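Local coordinates for LbaCas13a H328A (C2c2) (Lachnospiraceae bacterium NK4A179, PDB 5WLH), which binds a CRISPR guide RNA and probably cleaves target RNA as an RNA-guided ribonuclease of the Cas13a family, at residues A[502-505]-A[506-510]. Numbering follows the deposited sequence.
Sequences TAVY and VAFAA
Two successive turns just past the midpoint of the long α-helix 486-517 meet here, and their most intimate side-chain contact pairs Val504 with Phe508, one turn apart on the same helix flank. The two side chains run next to each other in the same direction, and the methyl CG1 of Val504 lies in the plane of the phenyl ring, 3.7 Å from CE2 of Phe508 at the ring edge. That methyl is anti to the backbone N (chi1 166°), which swings it beside its own carbonyl carbon and forward to the next turn. The Phe508 ring also stacks edge-to-face with Phe1252, and it touches Asp1116 and Gln1119 of helix 1106-1145.

Four regular i to i+4 hydrogen bonds tie the turns together. The shortest joins Ala509 N to Tyr505 O at 2.8 Å, while the one from Ala507 N to Ala503 O is longer at 3.2 Å. Tyr505 packs against His920, Met921 and Phe924 of helix 915-941, whereas Val506 touches Ile599 and Met602 of helix 588-602; these two helices and helix 1106-1145 all pack against this largely buried stretch, together with loop residues such as Leu913.

On the Val506 flank, Thr502 O accepts from Val506 N at 2.9 Å. CG2 of Val506 rests 3.3 Å from that same Thr502 O.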
ATOM      1  N   THR A 502      -4.536 -11.684  -2.126  1.00 19.14           N
ATOM      2  CA  THR A 502      -4.949 -12.921  -2.778  1.00 19.58           C
ATOM      3  C   THR A 502      -6.120 -12.683  -3.713  1.00 21.03           C
ATOM      4  O   THR A 502      -6.203 -13.296  -4.783  1.00 20.95           O
ATOM      5  CB  THR A 502      -5.303 -13.970  -1.711  1.00 23.25           C
ATOM      6  OG1 THR A 502      -4.155 -14.180  -0.881  1.00 23.93           O
ATOM      7  CG2 THR A 502      -5.709 -15.310  -2.345  1.00 27.82           C
ATOM      8  N   ALA A 503      -7.020 -11.768  -3.340  1.00 20.34           N
ATOM      9  CA  ALA A 503      -8.175 -11.490  -4.182  1.00 21.06           C
ATOM     10  C   ALA A 503      -7.738 -10.980  -5.545  1.00 18.67           C
ATOM     11  O   ALA A 503      -8.376 -11.273  -6.563  1.00 19.60           O
ATOM     12  CB  ALA A 503      -9.088 -10.472  -3.500  1.00 23.24           C
ATOM     13  N   VAL A 504      -6.656 -10.203  -5.576  1.00 17.31           N
ATOM     14  CA  VAL A 504      -6.138  -9.677  -6.830  1.00 17.75           C
ATOM     15  C   VAL A 504      -5.681 -10.821  -7.721  1.00 17.70           C
ATOM     16  O   VAL A 504      -5.995 -10.865  -8.914  1.00 19.29           O
ATOM     17  CB  VAL A 504      -4.988  -8.691  -6.539  1.00 21.21           C
ATOM     18  CG1 VAL A 504      -4.182  -8.382  -7.818  1.00 20.61           C
ATOM     19  CG2 VAL A 504      -5.536  -7.419  -5.883  1.00 22.01           C
ATOM     20  N   TYR A 505      -4.969 -11.790  -7.135  1.00 18.91           N
ATOM     21  CA  TYR A 505      -4.435 -12.900  -7.919  1.00 20.07           C
ATOM     22  C   TYR A 505      -5.534 -13.841  -8.380  1.00 18.01           C
ATOM     23  O   TYR A 505      -5.433 -14.382  -9.488  1.00 21.78           O
ATOM     24  CB  TYR A 505      -3.370 -13.652  -7.119  1.00 15.52           C
ATOM     25  CG  TYR A 505      -2.205 -12.746  -6.859  1.00 23.44           C
ATOM     26  CD1 TYR A 505      -1.588 -12.072  -7.910  1.00 27.44           C
ATOM     27  CD2 TYR A 505      -1.774 -12.496  -5.570  1.00 25.35           C
ATOM     28  CE1 TYR A 505      -0.530 -11.204  -7.682  1.00 29.65           C
ATOM     29  CE2 TYR A 505      -0.734 -11.627  -5.333  1.00 27.15           C
ATOM     30  CZ  TYR A 505      -0.119 -10.986  -6.381  1.00 29.74           C
ATOM     31  OH  TYR A 505       0.925 -10.119  -6.135  1.00 38.06           O
ATOM     32  N   VAL A 506      -6.586 -14.030  -7.568  1.00 16.28           N
ATOM     33  CA  VAL A 506      -7.762 -14.769  -8.042  1.00 16.74           C
ATOM     34  C   VAL A 506      -8.289 -14.146  -9.330  1.00 22.32           C
ATOM     35  O   VAL A 506      -8.533 -14.843 -10.323  1.00 21.48           O
ATOM     36  CB  VAL A 506      -8.853 -14.828  -6.958  1.00 17.98           C
ATOM     37  CG1 VAL A 506     -10.166 -15.457  -7.517  1.00 21.91           C
ATOM     38  CG2 VAL A 506      -8.370 -15.623  -5.778  1.00 20.27           C
ATOM     39  N   ALA A 507      -8.430 -12.815  -9.346  1.00 17.93           N
ATOM     40  CA  ALA A 507      -8.898 -12.130 -10.548  1.00 22.70           C
ATOM     41  C   ALA A 507      -7.961 -12.367 -11.730  1.00 22.45           C
ATOM     42  O   ALA A 507      -8.424 -12.624 -12.846  1.00 22.18           O
ATOM     43  CB  ALA A 507      -9.044 -10.627 -10.283  1.00 20.76           C
ATOM     44  N   PHE A 508      -6.635 -12.278 -11.512  1.00 19.42           N
ATOM     45  CA  PHE A 508      -5.703 -12.470 -12.614  1.00 18.67           C
ATOM     46  C   PHE A 508      -5.699 -13.914 -13.093  1.00 22.02           C
ATOM     47  O   PHE A 508      -5.541 -14.174 -14.290  1.00 21.27           O
ATOM     48  CB  PHE A 508      -4.281 -12.053 -12.218  1.00 18.48           C
ATOM     49  CG  PHE A 508      -4.022 -10.576 -12.394  1.00 23.08           C
ATOM     50  CD1 PHE A 508      -3.879 -10.030 -13.666  1.00 24.94           C
ATOM     51  CD2 PHE A 508      -3.940  -9.733 -11.295  1.00 26.89           C
ATOM     52  CE1 PHE A 508      -3.649  -8.665 -13.838  1.00 24.43           C
ATOM     53  CE2 PHE A 508      -3.712  -8.357 -11.456  1.00 23.10           C
ATOM     54  CZ  PHE A 508      -3.567  -7.827 -12.719  1.00 24.47           C
ATOM     55  N   ALA A 509      -5.824 -14.865 -12.171  1.00 19.56           N
ATOM     56  CA  ALA A 509      -5.860 -16.260 -12.585  1.00 20.00           C
ATOM     57  C   ALA A 509      -7.069 -16.507 -13.470  1.00 21.57           C
ATOM     58  O   ALA A 509      -6.968 -17.185 -14.501  1.00 21.26           O
ATOM     59  CB  ALA A 509      -5.897 -17.176 -11.359  1.00 23.44           C
ATOM     60  N   ALA A 510      -8.218 -15.948 -13.081  1.00 22.60           N
ATOM     61  CA  ALA A 510      -9.425 -16.076 -13.895  1.00 21.20           C
ATOM     62  C   ALA A 510      -9.230 -15.433 -15.259  1.00 22.20           C
ATOM     63  O   ALA A 510      -9.589 -16.010 -16.294  1.00 21.60           O
ATOM     64  CB  ALA A 510     -10.613 -15.451 -13.157  1.00 17.96           C
TER